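Local coordinates for beta-agarase B (Zobellia galactanivorans, PDB 4ATF), which cleaves the beta-1,4-linkages between beta-D-galactose and 3,6-anhydro-alpha-L-galactose in agarose, acting at random along the chain with retention of anomeric configuration, at residues Ile166-Phe171 with Gln177-Lys182; His210-Tyr213 with Val218-Arg221. The protein carries 1 engineered substitution. All blocks are in the same frame, centred on the assembly; numbering follows the deposited sequence. Where two conformers were deposited one is given.

Contact 1 pairs two strands in the substrate cleft, and contact 2 pairs two strands in the layer behind it. Their centres lie about 16 Å apart, yet side chains bridge them. The phenol oxygen OH of Tyr213 in contact 2 lies 2.7 Å from Ser167 O in contact 1, a probable hydrogen bond. Ile166 CB packs on Tyr213 CD2 at 3.6 Å, and His168 CB on Leu211 CD1 at 3.7 Å. Contact 1 touches bound sugar directly, and the side chain of His169 is about 3 Å from that of Glu138, the nucleophile by similarity. The side chain of Tyr213 is about 10 Å from a bound beta-D-galactopyranose.

Contact 1: Ile166-Phe171 with Gln177-Lys182; sequences ISHHVF and QDYQPK. With GAL (beta-D-galactopyranose), chain E; AAL (3,6-anhydro-alpha-L-galactopyranose), chain B.
His169 turns CG anti to its carbonyl carbon (chi1 -65°), while Asp178 holds CG anti to the backbone N (chi1 173°); the two torsions bring imidazole and carboxylate together. His169 ND1 donates to Asp178 OD1 at 2.7 Å. The bond is nearly straight (177°), lies in the ring plane and uses the syn lone pair of OD1. Gln180 CB sits over one face of this ring in a CH-pi contact, 3.7 Å from the centroid. Galactose O2 lies over the opposite face, 3.3 Å from His169 NE2. The strands form an antiparallel beta hairpin at the agarose-binding cleft of this GH16 domain, where His169, Asp178 and Gln180 bind substrate. Val170 and Tyr179 are its hydrogen-bonded pair: Tyr179 N to Val170 O is 3.0 Å, and Val170 N to Tyr179 O is 3.1 Å. An alanine at His169 is likely to leave Asp178 OD1 without its N-H and open a gap between Gln180 and the sugar. Phe171 stands beside Asp178, with Phe171 CE1 3.4 Å from Asp178 CG. The Phe171 ring has O3 of the anhydrogalactose over one face, 3.6 Å from Phe171 CZ, and makes a cation-pi contact with Arg173. On the other side of the hairpin, Val170 CG2 packs against the Tyr179 ring, whose OH bonds to Ile228 O. In one conformer, His168 crosses Pro181 at about a right angle and His168 NE2 bonds to Ile229 O.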
ATOM      1  N   ILE A 166       4.946  -3.551  -7.059  1.00 12.23           N
ATOM      2  CA  ILE A 166       4.542  -2.201  -7.442  1.00 13.06           C
ATOM      3  C   ILE A 166       3.510  -2.300  -8.527  1.00 12.58           C
ATOM      4  O   ILE A 166       3.851  -2.557  -9.656  1.00 15.03           O
ATOM      5  CB  ILE A 166       5.780  -1.279  -7.860  1.00 12.35           C
ATOM      6  CG1 ILE A 166       6.833  -2.087  -8.647  1.00 12.24           C
ATOM      7  CG2 ILE A 166       6.438  -0.695  -6.561  1.00 11.67           C
ATOM      8  CD1 ILE A 166       7.980  -1.208  -9.219  1.00 15.39           C
ATOM      9  N   SER A 167       2.261  -2.009  -8.209  1.00 11.88           N
ATOM     10  CA  SER A 167       1.192  -2.363  -9.149  1.00 12.31           C
ATOM     11  C   SER A 167      -0.004  -1.400  -8.999  1.00 12.58           C
ATOM     12  O   SER A 167       0.081  -0.383  -8.286  1.00 12.26           O
ATOM     13  CB  SER A 167       0.787  -3.833  -8.856  1.00 13.74           C
ATOM     14  OG  SER A 167       0.072  -4.390  -9.957  1.00 16.70           O
ATOM     15  N   HIS A 168      -1.085  -1.727  -9.714  0.50 11.79           N
ATOM     16  CA  HIS A 168      -2.333  -0.981  -9.682  0.50 11.39           C
ATOM     17  C   HIS A 168      -3.430  -1.993 -10.043  0.50 11.21           C
ATOM     18  O   HIS A 168      -3.127  -3.059 -10.647  0.50 11.44           O
ATOM     19  CB  HIS A 168      -2.280   0.212 -10.686  0.50 10.06           C
ATOM     20  CG  HIS A 168      -2.550  -0.190 -12.104  0.50 10.08           C
ATOM     21  ND1 HIS A 168      -1.568  -0.698 -12.935  0.50  8.77           N
ATOM     22  CD2 HIS A 168      -3.700  -0.205 -12.828  0.50 11.41           C
ATOM     23  CE1 HIS A 168      -2.094  -0.977 -14.118  0.50  8.94           C
ATOM     24  NE2 HIS A 168      -3.384  -0.683 -14.085  0.50 10.55           N
ATOM     25  N   HIS A 169      -4.689  -1.701  -9.692  1.00 11.23           N
ATOM     26  CA  HIS A 169      -5.797  -2.631  -9.995  1.00 11.28           C
ATOM     27  C   HIS A 169      -6.959  -1.826 -10.514  1.00 11.36           C
ATOM     28  O   HIS A 169      -7.156  -0.703 -10.064  1.00 11.69           O
ATOM     29  CB  HIS A 169      -6.302  -3.395  -8.730  1.00 11.29           C
ATOM     30  CG  HIS A 169      -5.304  -4.327  -8.126  1.00 13.25           C
ATOM     31  ND1 HIS A 169      -5.453  -5.692  -8.173  1.00 13.74           N
ATOM     32  CD2 HIS A 169      -4.160  -4.095  -7.413  1.00 15.43           C
ATOM     33  CE1 HIS A 169      -4.427  -6.275  -7.558  1.00 15.93           C
ATOM     34  NE2 HIS A 169      -3.623  -5.331  -7.093  1.00 14.53           N
ATOM     35  N   VAL A 170      -7.753  -2.413 -11.400  1.00 11.45           N
ATOM     36  CA  VAL A 170      -9.078  -1.885 -11.695  1.00 11.33           C
ATOM     37  C   VAL A 170     -10.027  -3.024 -11.433  1.00 12.77           C
ATOM     38  O   VAL A 170      -9.672  -4.205 -11.688  1.00 14.10           O
ATOM     39  CB  VAL A 170      -9.186  -1.242 -13.109  1.00 11.84           C
ATOM     40  CG1 VAL A 170      -8.363   0.078 -13.167  1.00 11.41           C
ATOM     41  CG2 VAL A 170      -8.766  -2.194 -14.200  1.00 14.04           C
ATOM     42  N   PHE A 171     -11.206  -2.725 -10.880  1.00 14.11           N
ATOM     43  CA  PHE A 171     -12.165  -3.822 -10.497  1.00 14.13           C
ATOM     44  C   PHE A 171     -13.520  -3.628 -11.135  1.00 15.12           C
ATOM     45  O   PHE A 171     -13.904  -2.483 -11.433  1.00 14.69           O
ATOM     46  CB  PHE A 171     -12.428  -3.851  -8.974  1.00 14.61           C
ATOM     47  CG  PHE A 171     -11.192  -4.022  -8.137  1.00 13.95           C
ATOM     48  CD1 PHE A 171     -10.685  -5.299  -7.836  1.00 13.28           C
ATOM     49  CD2 PHE A 171     -10.530  -2.883  -7.670  1.00 14.62           C
ATOM     50  CE1 PHE A 171      -9.467  -5.421  -7.084  1.00 13.57           C
ATOM     51  CE2 PHE A 171      -9.349  -2.968  -6.897  1.00 12.49           C
ATOM     52  CZ  PHE A 171      -8.810  -4.243  -6.597  1.00 13.70           C
ATOM     53  N   GLN A 177     -14.455  -8.852 -10.212  1.00 19.79           N
ATOM     54  CA  GLN A 177     -13.372  -9.234 -11.098  1.00 19.48           C
ATOM     55  C   GLN A 177     -12.247  -8.248 -10.856  1.00 17.57           C
ATOM     56  O   GLN A 177     -12.520  -7.072 -10.599  1.00 15.77           O
ATOM     57  CB  GLN A 177     -13.825  -9.091 -12.567  1.00 20.66           C
ATOM     58  CG  GLN A 177     -14.808 -10.149 -13.102  0.80 21.81           C
ATOM     59  CD  GLN A 177     -14.845 -10.077 -14.626  0.80 24.74           C
ATOM     60  OE1 GLN A 177     -15.671  -9.392 -15.197  0.80 22.07           O
ATOM     61  NE2 GLN A 177     -13.870 -10.735 -15.287  0.80 26.46           N
ATOM     62  N   ASP A 178     -10.995  -8.704 -11.000  1.00 16.92           N
ATOM     63  CA  ASP A 178      -9.832  -7.898 -10.594  1.00 16.53           C
ATOM     64  C   ASP A 178      -8.813  -7.992 -11.706  1.00 16.64           C
ATOM     65  O   ASP A 178      -8.407  -9.111 -12.064  1.00 18.11           O
ATOM     66  CB  ASP A 178      -9.301  -8.536  -9.295  1.00 16.48           C
ATOM     67  CG  ASP A 178      -8.018  -7.947  -8.814  1.00 17.30           C
ATOM     68  OD1 ASP A 178      -7.473  -6.965  -9.401  1.00 18.24           O
ATOM     69  OD2 ASP A 178      -7.518  -8.492  -7.821  1.00 15.56           O
ATOM     70  N   TYR A 179      -8.399  -6.841 -12.272  1.00 15.19           N
ATOM     71  CA  TYR A 179      -7.223  -6.809 -13.154  1.00 14.69           C
ATOM     72  C   TYR A 179      -6.021  -6.084 -12.516  1.00 13.76           C
ATOM     73  O   TYR A 179      -6.186  -4.983 -11.951  1.00 12.29           O
ATOM     74  CB  TYR A 179      -7.586  -6.030 -14.446  1.00 14.90           C
ATOM     75  CG  TYR A 179      -6.308  -5.728 -15.247  1.00 15.12           C
ATOM     76  CD1 TYR A 179      -5.708  -6.732 -16.077  1.00 16.92           C
ATOM     77  CD2 TYR A 179      -5.647  -4.453 -15.100  1.00 12.66           C
ATOM     78  CE1 TYR A 179      -4.483  -6.477 -16.794  1.00 15.91           C
ATOM     79  CE2 TYR A 179      -4.437  -4.172 -15.811  1.00 14.87           C
ATOM     80  CZ  TYR A 179      -3.873  -5.173 -16.670  1.00 17.06           C
ATOM     81  OH  TYR A 179      -2.693  -4.857 -17.326  1.00 16.92           O
ATOM     82  N   GLN A 180      -4.805  -6.647 -12.616  1.00 12.44           N
ATOM     83  CA  GLN A 180      -3.572  -5.870 -12.375  1.00 13.12           C
ATOM     84  C   GLN A 180      -2.539  -6.348 -13.426  1.00 13.76           C
ATOM     85  O   GLN A 180      -2.662  -7.494 -13.946  1.00 13.07           O
ATOM     86  CB  GLN A 180      -3.017  -6.089 -10.920  1.00 12.93           C
ATOM     87  CG  GLN A 180      -2.647  -7.581 -10.632  1.00 14.67           C
ATOM     88  CD  GLN A 180      -1.813  -7.772  -9.363  1.00 17.47           C
ATOM     89  OE1 GLN A 180      -1.914  -8.817  -8.683  1.00 21.42           O
ATOM     90  NE2 GLN A 180      -0.977  -6.793  -9.043  1.00 13.37           N
ATOM     91  N   PRO A 181      -1.507  -5.515 -13.723  1.00 14.17           N
ATOM     92  CA  PRO A 181      -0.451  -6.027 -14.603  1.00 15.44           C
ATOM     93  C   PRO A 181       0.269  -7.189 -13.896  1.00 17.69           C
ATOM     94  O   PRO A 181       0.371  -7.180 -12.632  1.00 17.36           O
ATOM     95  CB  PRO A 181       0.514  -4.836 -14.773  1.00 15.63           C
ATOM     96  CG  PRO A 181      -0.248  -3.624 -14.319  1.00 15.49           C
ATOM     97  CD  PRO A 181      -1.246  -4.123 -13.278  1.00 13.52           C
ATOM     98  N   LYS A 182       0.729  -8.192 -14.654  1.00 18.29           N
ATOM     99  CA  LYS A 182       1.378  -9.350 -14.000  1.00 21.30           C
ATOM    100  C   LYS A 182       2.764  -9.682 -14.600  1.00 22.14           C
ATOM    101  O   LYS A 182       3.317 -10.737 -14.320  1.00 20.96           O
ATOM    102  CB  LYS A 182       0.424 -10.590 -13.911  1.00 22.49           C
ATOM    103  CG  LYS A 182      -0.670 -10.410 -12.838  0.70 24.15           C
ATOM    104  CD  LYS A 182      -1.359 -11.702 -12.451  0.70 30.38           C
ATOM    105  CE  LYS A 182      -2.386 -11.471 -11.342  0.50 31.89           C
ATOM    106  NZ  LYS A 182      -2.832 -12.761 -10.682  0.30 32.23           N
TER
HETATM  107  C1  GAL E   5      -3.823  -4.635  -3.370  1.00 29.49           C
HETATM  108  C2  GAL E   5      -5.188  -5.302  -3.288  1.00 26.47           C
HETATM  109  C3  GAL E   5      -6.155  -4.737  -2.243  1.00 25.59           C
HETATM  110  C4  GAL E   5      -5.408  -4.784  -0.895  1.00 27.47           C
HETATM  111  C5  GAL E   5      -4.022  -4.094  -1.054  1.00 29.35           C
HETATM  112  C6  GAL E   5      -3.233  -3.980   0.263  1.00 31.05           C
HETATM  113  O2  GAL E   5      -5.758  -5.065  -4.543  1.00 27.14           O
HETATM  114  O3  GAL E   5      -7.283  -5.630  -2.275  1.00 22.77           O
HETATM  115  O4  GAL E   5      -5.211  -6.134  -0.571  1.00 28.60           O
HETATM  116  O5  GAL E   5      -3.194  -4.622  -2.100  1.00 28.33           O
HETATM  117  O6  GAL E   5      -2.052  -3.255  -0.089  1.00 40.34           O
HETATM  118  C1  AAL B   6      -8.526  -5.022  -2.684  1.00 18.30           C
HETATM  119  C2  AAL B   6      -9.571  -6.162  -2.863  1.00 20.59           C
HETATM  120  C3  AAL B   6     -10.998  -5.522  -2.817  1.00 17.77           C
HETATM  121  C4  AAL B   6     -11.305  -4.685  -1.630  1.00 15.65           C
HETATM  122  C5  AAL B   6     -10.285  -3.578  -1.770  1.00 18.59           C
HETATM  123  C6  AAL B   6     -10.596  -3.168  -3.237  1.00 15.05           C
HETATM  124  O2  AAL B   6      -9.425  -7.109  -1.807  1.00 23.87           O
HETATM  125  O3  AAL B   6     -11.061  -4.433  -3.812  1.00 18.85           O
HETATM  126  O4  AAL B   6     -12.591  -4.164  -1.453  1.00 21.45           O
HETATM  127  O5  AAL B   6      -8.906  -4.021  -1.645  1.00 16.65           O

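Contact 2: His210-Tyr213 with Val218-Arg221; sequences HLEY and VLVR
Tyr213 meets Val220 and Arg221 in a classic beta bulge, within the antiparallel hairpin of strands 210-215 and 218-224. The hairpin belongs to the layer of the GH16 fold that lies behind the cleft strand 164-172. Both Val220 and Arg221 face Tyr213, so the single tyrosine serves two residues of the other strand. Tyr213 N gives its hydrogen to Arg221 O at 2.9 Å, and the bond is close to straight (174°). Tyr213 O receives Val220 N at 2.8 Å, with the donor tilted 19° from the carbonyl plane. The backbone of Val220 takes up the extra residue with a psi of -21°, far from that of a regular strand.

Side chains pack around the bulge. Leu219 CD2 comes near the partner strand, 3.4 Å from Tyr213 O and 3.7 Å from Glu212 CB. Val220 puts CG2 between its backbone N and carbonyl carbon, which brings this methyl to 4.1 Å from Tyr213 CB. Tyr213 and Arg221 lie side by side and point the same way. Tyr213 CD1 is 4.2 Å from Arg221 CG, and Arg221 O sits at the edge of the ring, in its plane.

Arg221 NH1 reaches out to a salt bridge with Asp183, while Glu212 OE1 bonds to Tyr214 OH on its own strand. The two hydrogen bonds between the segments are thus backbone to backbone, and the side chains meet each other through carbon atoms; the tyrosine hydroxyl reaches the cleft hairpin, and the arginine carries its charge onward to Asp183.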
ATOM      1  N   HIS A 210      -0.937   6.970 -16.819  1.00 11.62           N
ATOM      2  CA  HIS A 210       0.519   7.105 -16.665  1.00 10.72           C
ATOM      3  C   HIS A 210       0.897   7.111 -15.172  1.00 11.09           C
ATOM      4  O   HIS A 210       0.532   8.045 -14.438  1.00 10.76           O
ATOM      5  CB  HIS A 210       1.066   8.407 -17.380  1.00 10.95           C
ATOM      6  CG  HIS A 210       2.551   8.401 -17.539  1.00 11.48           C
ATOM      7  ND1 HIS A 210       3.419   8.825 -16.554  1.00 17.66           N
ATOM      8  CD2 HIS A 210       3.321   7.974 -18.559  1.00 12.92           C
ATOM      9  CE1 HIS A 210       4.676   8.690 -16.977  1.00 13.94           C
ATOM     10  NE2 HIS A 210       4.638   8.170 -18.195  1.00 19.23           N
ATOM     11  N   LEU A 211       1.655   6.081 -14.757  1.00 10.93           N
ATOM     12  CA  LEU A 211       2.164   5.930 -13.348  1.00 11.67           C
ATOM     13  C   LEU A 211       3.676   5.779 -13.437  1.00 11.22           C
ATOM     14  O   LEU A 211       4.157   5.082 -14.312  1.00 13.05           O
ATOM     15  CB  LEU A 211       1.591   4.635 -12.696  1.00 10.82           C
ATOM     16  CG  LEU A 211       0.052   4.545 -12.607  1.00 10.91           C
ATOM     17  CD1 LEU A 211      -0.397   3.114 -12.054  1.00 12.36           C
ATOM     18  CD2 LEU A 211      -0.496   5.728 -11.734  1.00 12.32           C
ATOM     19  N   GLU A 212       4.421   6.409 -12.546  1.00 10.79           N
ATOM     20  CA  GLU A 212       5.876   6.164 -12.423  1.00 11.20           C
ATOM     21  C   GLU A 212       6.159   5.800 -10.990  1.00 11.75           C
ATOM     22  O   GLU A 212       5.705   6.516 -10.098  1.00 11.00           O
ATOM     23  CB  GLU A 212       6.640   7.477 -12.731  1.00 10.50           C
ATOM     24  CG  GLU A 212       6.458   7.877 -14.213  1.00 11.37           C
ATOM     25  CD  GLU A 212       6.962   9.286 -14.457  1.00 16.33           C
ATOM     26  OE1 GLU A 212       7.502   9.963 -13.526  1.00 15.33           O
ATOM     27  OE2 GLU A 212       6.847   9.701 -15.595  1.00 17.03           O
ATOM     28  N   TYR A 213       6.926   4.727 -10.750  1.00 11.80           N
ATOM     29  CA  TYR A 213       7.249   4.265  -9.386  1.00 10.61           C
ATOM     30  C   TYR A 213       8.704   4.613  -9.099  1.00 10.92           C
ATOM     31  O   TYR A 213       9.576   4.431  -9.983  1.00 11.01           O
ATOM     32  CB  TYR A 213       7.061   2.706  -9.291  1.00 10.33           C
ATOM     33  CG  TYR A 213       5.619   2.280  -9.461  1.00 10.24           C
ATOM     34  CD1 TYR A 213       5.073   2.053 -10.751  1.00 11.01           C
ATOM     35  CD2 TYR A 213       4.788   2.164  -8.355  1.00  9.23           C
ATOM     36  CE1 TYR A 213       3.740   1.652 -10.936  1.00 11.53           C
ATOM     37  CE2 TYR A 213       3.413   1.728  -8.509  1.00 10.45           C
ATOM     38  CZ  TYR A 213       2.913   1.498  -9.807  1.00 12.23           C
ATOM     39  OH  TYR A 213       1.612   1.068  -9.978  1.00 11.98           O
ATOM     40  N   VAL A 218      14.816   7.200  -7.222  1.00 13.37           N
ATOM     41  CA  VAL A 218      15.157   6.673  -8.541  1.00 14.98           C
ATOM     42  C   VAL A 218      13.924   6.070  -9.211  1.00 14.31           C
ATOM     43  O   VAL A 218      13.147   5.363  -8.594  1.00 13.55           O
ATOM     44  CB  VAL A 218      16.225   5.494  -8.419  1.00 15.72           C
ATOM     45  CG1 VAL A 218      16.448   4.755  -9.796  1.00 18.29           C
ATOM     46  CG2 VAL A 218      17.446   5.992  -7.965  1.00 14.92           C
ATOM     47  N   LEU A 219      13.734   6.371 -10.479  1.00 14.51           N
ATOM     48  CA  LEU A 219      12.622   5.830 -11.235  1.00 15.60           C
ATOM     49  C   LEU A 219      12.852   4.362 -11.460  1.00 16.03           C
ATOM     50  O   LEU A 219      13.829   4.013 -12.144  1.00 17.91           O
ATOM     51  CB  LEU A 219      12.625   6.429 -12.645  1.00 16.59           C
ATOM     52  CG  LEU A 219      11.336   6.617 -13.473  1.00 19.65           C
ATOM     53  CD1 LEU A 219      11.657   6.352 -14.984  1.00 21.07           C
ATOM     54  CD2 LEU A 219      10.074   5.996 -13.007  1.00 16.57           C
ATOM     55  N   VAL A 220      12.008   3.487 -10.940  1.00 14.03           N
ATOM     56  CA  VAL A 220      12.304   2.049 -11.102  1.00 14.34           C
ATOM     57  C   VAL A 220      11.360   1.357 -12.127  1.00 14.81           C
ATOM     58  O   VAL A 220      11.702   0.284 -12.645  1.00 15.99           O
ATOM     59  CB  VAL A 220      12.291   1.302  -9.747  1.00 13.33           C
ATOM     60  CG1 VAL A 220      13.424   1.889  -8.749  1.00 12.82           C
ATOM     61  CG2 VAL A 220      10.949   1.438  -9.085  1.00 13.73           C
ATOM     62  N   ARG A 221      10.188   1.951 -12.402  1.00 13.51           N
ATOM     63  CA  ARG A 221       9.207   1.378 -13.331  1.00 12.71           C
ATOM     64  C   ARG A 221       8.257   2.436 -13.847  1.00 12.84           C
ATOM     65  O   ARG A 221       7.806   3.305 -13.068  1.00 12.59           O
ATOM     66  CB  ARG A 221       8.428   0.269 -12.603  1.00 13.05           C
ATOM     67  CG  ARG A 221       7.268  -0.327 -13.389  1.00 13.29           C
ATOM     68  CD  ARG A 221       6.823  -1.610 -12.715  1.00 12.92           C
ATOM     69  NE  ARG A 221       5.575  -2.147 -13.237  1.00 13.95           N
ATOM     70  CZ  ARG A 221       5.472  -3.104 -14.178  1.00 16.57           C
ATOM     71  NH1 ARG A 221       6.528  -3.530 -14.877  1.00 17.10           N
ATOM     72  NH2 ARG A 221       4.280  -3.601 -14.467  1.00 14.53           N
TER